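Local coordinates for protein tRNA (guanine-N(1)-)-methyltransferase (Aquifex aeolicus, PDB 1OY5) that probably methylates guanosine-37 of various tRNAs at N1, using S-adenosyl-L-methionine as the methyl donor, at residues A148-D151 with A152-V156; R221-L224 with I225-L229. All blocks are in the same frame, centred on the assembly; numbering follows the deposited sequence.

Contact 1 of 2, residues A148-D151 with A152-V156; sequences AVID and AVSRV
Ser-154 grips the carbonyl oxygen of Ile-150 twice, one helical turn back. Its hydroxyl OG donates to Ile-150 O at 2.8 Å and its backbone N to the same oxygen at 3.1 Å, the two arriving from opposite faces of the carbonyl plane. With OG anti to its own carbonyl carbon (chi1 -73°), the hydroxyl folds back beside the backbone N and over the preceding turn, where the bond holds this buried polar group. Ala-152 N to Ala-148 O is the straightest of the backbone bonds, at 171°.

The packed side of the helix carries Val-149, Val-153 and Ile-150; Val-149 CG1 comes to 4.4 Å from Val-153 CG2, and strand 6-12 covers Ile-150 and Val-153, while helix 98-105 backs Ala-152 and Val-153. Toward the last turn the cover thins: Arg-155 is partly exposed, though its CG still passes 3.6 Å from Asp-151 O. Asp-151 points its carboxylate out of the helix, OD2 bonded to Tyr-21 OH and OD1 to Ser-140 N of the second subunit. These are i to i+4 contacts at the C-terminal end of an alpha-helix that, in this TrmD-family methyltransferase of the SPOUT clan, meets Phe-137 and Ile-138 in the other subunit's probable S-adenosyl-L-methionine-binding segment.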
loop_
_atom_site.group_PDB
_atom_site.type_symbol
_atom_site.label_atom_id
_atom_site.label_comp_id
_atom_site.label_asym_id
_atom_site.label_seq_id
_atom_site.Cartn_x
_atom_site.Cartn_y
_atom_site.Cartn_z
ATOM N N ALA A 148 -2.006 -4.904 1.308
ATOM C CA ALA A 148 -3.171 -4.222 0.812
ATOM C C ALA A 148 -4.141 -5.251 0.229
ATOM O O ALA A 148 -5.305 -5.292 0.582
ATOM C CB ALA A 148 -2.772 -3.246 -0.232
ATOM N N VAL A 149 -3.639 -6.117 -0.634
ATOM C CA VAL A 149 -4.471 -7.148 -1.219
ATOM C C VAL A 149 -5.156 -8.039 -0.128
ATOM O O VAL A 149 -6.348 -8.318 -0.208
ATOM C CB VAL A 149 -3.656 -8.014 -2.184
ATOM C CG1 VAL A 149 -4.446 -9.211 -2.604
ATOM C CG2 VAL A 149 -3.249 -7.228 -3.408
ATOM N N ILE A 150 -4.376 -8.482 0.869
ATOM C CA ILE A 150 -4.907 -9.306 1.950
ATOM C C ILE A 150 -5.982 -8.550 2.730
ATOM O O ILE A 150 -7.015 -9.104 3.090
ATOM C CB ILE A 150 -3.769 -9.739 2.878
ATOM C CG1 ILE A 150 -2.839 -10.726 2.155
ATOM C CG2 ILE A 150 -4.321 -10.461 4.071
ATOM C CD1 ILE A 150 -1.637 -11.170 2.943
ATOM N N ASP A 151 -5.715 -7.262 2.975
ATOM C CA ASP A 151 -6.622 -6.384 3.703
ATOM C C ASP A 151 -7.920 -6.177 2.943
ATOM O O ASP A 151 -8.987 -6.358 3.484
ATOM C CB ASP A 151 -5.943 -5.036 3.953
ATOM C CG ASP A 151 -6.704 -4.161 4.920
ATOM O OD1 ASP A 151 -7.615 -3.434 4.488
ATOM O OD2 ASP A 151 -6.428 -4.069 6.132
ATOM N N ALA A 152 -7.815 -5.785 1.681
ATOM C CA ALA A 152 -8.982 -5.470 0.865
ATOM C C ALA A 152 -9.924 -6.655 0.715
ATOM O O ALA A 152 -11.143 -6.523 0.857
ATOM C CB ALA A 152 -8.549 -4.954 -0.523
ATOM N N VAL A 153 -9.338 -7.792 0.393
ATOM C CA VAL A 153 -10.055 -9.031 0.202
ATOM C C VAL A 153 -10.752 -9.504 1.484
ATOM O O VAL A 153 -11.942 -9.849 1.472
ATOM C CB VAL A 153 -9.110 -10.111 -0.314
ATOM C CG1 VAL A 153 -9.761 -11.446 -0.227
ATOM C CG2 VAL A 153 -8.716 -9.811 -1.764
ATOM N N SER A 154 -10.023 -9.457 2.590
ATOM C CA SER A 154 -10.521 -9.920 3.873
ATOM C C SER A 154 -11.711 -9.148 4.319
ATOM O O SER A 154 -12.631 -9.729 4.883
ATOM C CB SER A 154 -9.451 -9.805 4.953
ATOM O OG SER A 154 -8.441 -10.792 4.804
ATOM N N ARG A 155 -11.717 -7.839 4.082
ATOM C CA ARG A 155 -12.850 -7.020 4.544
ATOM C C ARG A 155 -14.151 -7.207 3.744
ATOM O O ARG A 155 -15.229 -6.945 4.274
ATOM C CB ARG A 155 -12.490 -5.535 4.679
ATOM C CG ARG A 155 -12.192 -4.831 3.377
ATOM C CD ARG A 155 -12.076 -3.347 3.529
ATOM N NE ARG A 155 -13.320 -2.752 4.003
ATOM C CZ ARG A 155 -14.384 -2.531 3.244
ATOM N NH1 ARG A 155 -14.375 -2.859 1.960
ATOM N NH2 ARG A 155 -15.462 -1.964 3.759
ATOM N N VAL A 156 -14.072 -7.696 2.503
ATOM C CA VAL A 156 -15.296 -7.942 1.721
ATOM C C VAL A 156 -15.711 -9.383 1.834
ATOM O O VAL A 156 -16.597 -9.828 1.112
ATOM C CB VAL A 156 -15.151 -7.610 0.222
ATOM C CG1 VAL A 156 -14.831 -6.149 0.023
ATOM C CG2 VAL A 156 -14.136 -8.497 -0.433
#

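Contact 2 of 2, residues R221-L224 with I225-L229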
loop_
_atom_site.group_PDB
_atom_site.type_symbol
_atom_site.label_atom_id
_atom_site.label_comp_id
_atom_site.label_asym_id
_atom_site.label_seq_id
_atom_site.Cartn_x
_atom_site.Cartn_y
_atom_site.Cartn_z
ATOM N N ARG A 221 -12.336 18.290 -5.851
ATOM C CA ARG A 221 -11.232 18.982 -5.186
ATOM C C ARG A 221 -10.299 18.034 -4.430
ATOM O O ARG A 221 -10.022 18.260 -3.253
ATOM C CB ARG A 221 -11.806 19.971 -4.176
ATOM C CG ARG A 221 -11.114 21.312 -4.149
ATOM C CD ARG A 221 -11.915 22.371 -3.428
ATOM N NE ARG A 221 -13.355 22.184 -3.603
ATOM C CZ ARG A 221 -13.975 22.095 -4.780
ATOM N NH1 ARG A 221 -13.297 22.170 -5.916
ATOM N NH2 ARG A 221 -15.287 21.923 -4.821
ATOM N N PRO A 222 -9.904 16.924 -5.046
ATOM C CA PRO A 222 -8.931 16.001 -4.447
ATOM C C PRO A 222 -7.774 16.690 -3.770
ATOM O O PRO A 222 -7.325 16.278 -2.691
ATOM C CB PRO A 222 -8.439 15.205 -5.650
ATOM C CG PRO A 222 -9.667 15.089 -6.511
ATOM C CD PRO A 222 -10.486 16.350 -6.271
ATOM N N ASP A 223 -7.322 17.764 -4.394
ATOM C CA ASP A 223 -6.156 18.458 -3.928
ATOM C C ASP A 223 -6.402 19.957 -3.938
ATOM O O ASP A 223 -7.009 20.495 -3.009
ATOM C CB ASP A 223 -4.975 18.063 -4.813
ATOM C CG ASP A 223 -4.627 16.596 -4.682
ATOM O OD1 ASP A 223 -4.230 16.178 -3.568
ATOM O OD2 ASP A 223 -4.737 15.789 -5.629
ATOM N N LEU A 224 -5.938 20.627 -4.988
ATOM C CA LEU A 224 -6.047 22.070 -5.060
ATOM C C LEU A 224 -5.667 22.578 -6.459
ATOM O O LEU A 224 -6.223 22.108 -7.447
ATOM C CB LEU A 224 -5.202 22.697 -3.941
ATOM C CG LEU A 224 -3.875 22.012 -3.569
ATOM C CD1 LEU A 224 -3.074 22.919 -2.658
ATOM C CD2 LEU A 224 -4.063 20.671 -2.897
ATOM N N ILE A 225 -4.738 23.530 -6.544
ATOM C CA ILE A 225 -4.308 24.100 -7.827
ATOM C C ILE A 225 -3.003 23.487 -8.396
ATOM O O ILE A 225 -2.765 23.543 -9.603
ATOM C CB ILE A 225 -4.134 25.634 -7.684
ATOM C CG1 ILE A 225 -5.492 26.338 -7.493
ATOM C CG2 ILE A 225 -3.423 26.202 -8.906
ATOM C CD1 ILE A 225 -5.375 27.835 -7.174
ATOM N N PRO A 226 -2.121 23.031 -7.503
ATOM C CA PRO A 226 -0.844 22.363 -7.798
ATOM C C PRO A 226 -0.511 21.497 -8.984
ATOM O O PRO A 226 0.607 21.664 -9.459
ATOM C CB PRO A 226 -0.599 21.582 -6.515
ATOM C CG PRO A 226 -0.994 22.577 -5.488
ATOM C CD PRO A 226 -2.160 23.360 -6.071
ATOM N N LYS A 227 -1.336 20.587 -9.460
ATOM C CA LYS A 227 -0.826 19.790 -10.569
ATOM C C LYS A 227 -1.690 20.069 -11.783
ATOM O O LYS A 227 -1.268 19.935 -12.933
ATOM C CB LYS A 227 -0.696 18.313 -10.171
ATOM C CG LYS A 227 -1.584 17.336 -10.884
ATOM C CD LYS A 227 -2.689 16.798 -9.997
ATOM C CE LYS A 227 -2.136 16.009 -8.817
ATOM N NZ LYS A 227 -3.188 15.182 -8.161
ATOM N N ASP A 228 -2.886 20.548 -11.468
ATOM C CA ASP A 228 -3.925 20.921 -12.407
ATOM C C ASP A 228 -3.453 21.735 -13.600
ATOM O O ASP A 228 -3.883 21.510 -14.730
ATOM C CB ASP A 228 -4.945 21.730 -11.619
ATOM C CG ASP A 228 -5.425 20.996 -10.390
ATOM O OD1 ASP A 228 -6.428 20.263 -10.491
ATOM O OD2 ASP A 228 -4.842 21.072 -9.288
ATOM N N LEU A 229 -2.569 22.685 -13.348
ATOM C CA LEU A 229 -2.089 23.563 -14.401
ATOM C C LEU A 229 -1.135 22.821 -15.346
ATOM O O LEU A 229 -1.088 23.102 -16.544
ATOM C CB LEU A 229 -1.407 24.780 -13.776
ATOM C CG LEU A 229 -2.284 25.798 -13.031
ATOM C CD1 LEU A 229 -3.107 25.144 -11.950
ATOM C CD2 LEU A 229 -1.427 26.893 -12.422
#
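Turned anti to its own carbonyl carbon (chi1 -65°) and so beside its backbone N, CG of Asp-223 faces the end of Lys-227, whose side chain bends at chi2 and chi3 (-63° at the latter) to bring NZ back across the turn. The result is an i to i+4 salt bridge closing an irregular surface loop, neither 221-224 nor 225-229 being regular helix or strand. NZ donates to Asp-223 OD2 at 3.0 Å, coming from above the carboxylate plane, 42° out of it, and the two side chains cross obliquely. The apolar pair Leu-224 and Pro-226 lies within the span that the bridge closes. The two meet at about a right angle, the leucine branch standing against the CG and CD edge of the pyrrolidine ring, with Leu-224 CD1 3.5 Å from Pro-226 CG. Both residues are exposed, and their touch is a surface one.

This loop follows helix 207-213 and leans on the second subunit: Pro-222 packs on Ser-133, Asp-223 on Glu-131 and Lys-227 on Lys-99, all three partners belonging to that other chain. Without the carboxylate, as with an alanine here in place of Asp-223, the Lys-227 ammonium would probably lose this mate and its long, bent chain be freer to swing away from the turn. Lys-227 NZ holds one carboxylate oxygen, OD2: the other, Asp-223 OD1, lies 4.8 Å from that nitrogen.

In the fold
Contact 1 comes first along the chain, on helix 143-155, and contact 2 follows in the loop after helix 207-213; they share no helix or strand. Their centres lie 30 Å apart and their nearest atoms about 20 Å, so they do not touch. Contact 1 sits about 7 Å from the centre of the chain, packed against the parallel sheet through strand 6-12, whereas contact 2 is about 26 Å out, on the surface. What joins them is the homodimer: both reach the second subunit, contact 1 as a buried contact and contact 2 from the surface, so subunit pairing involves both the central fold and the C-terminal region.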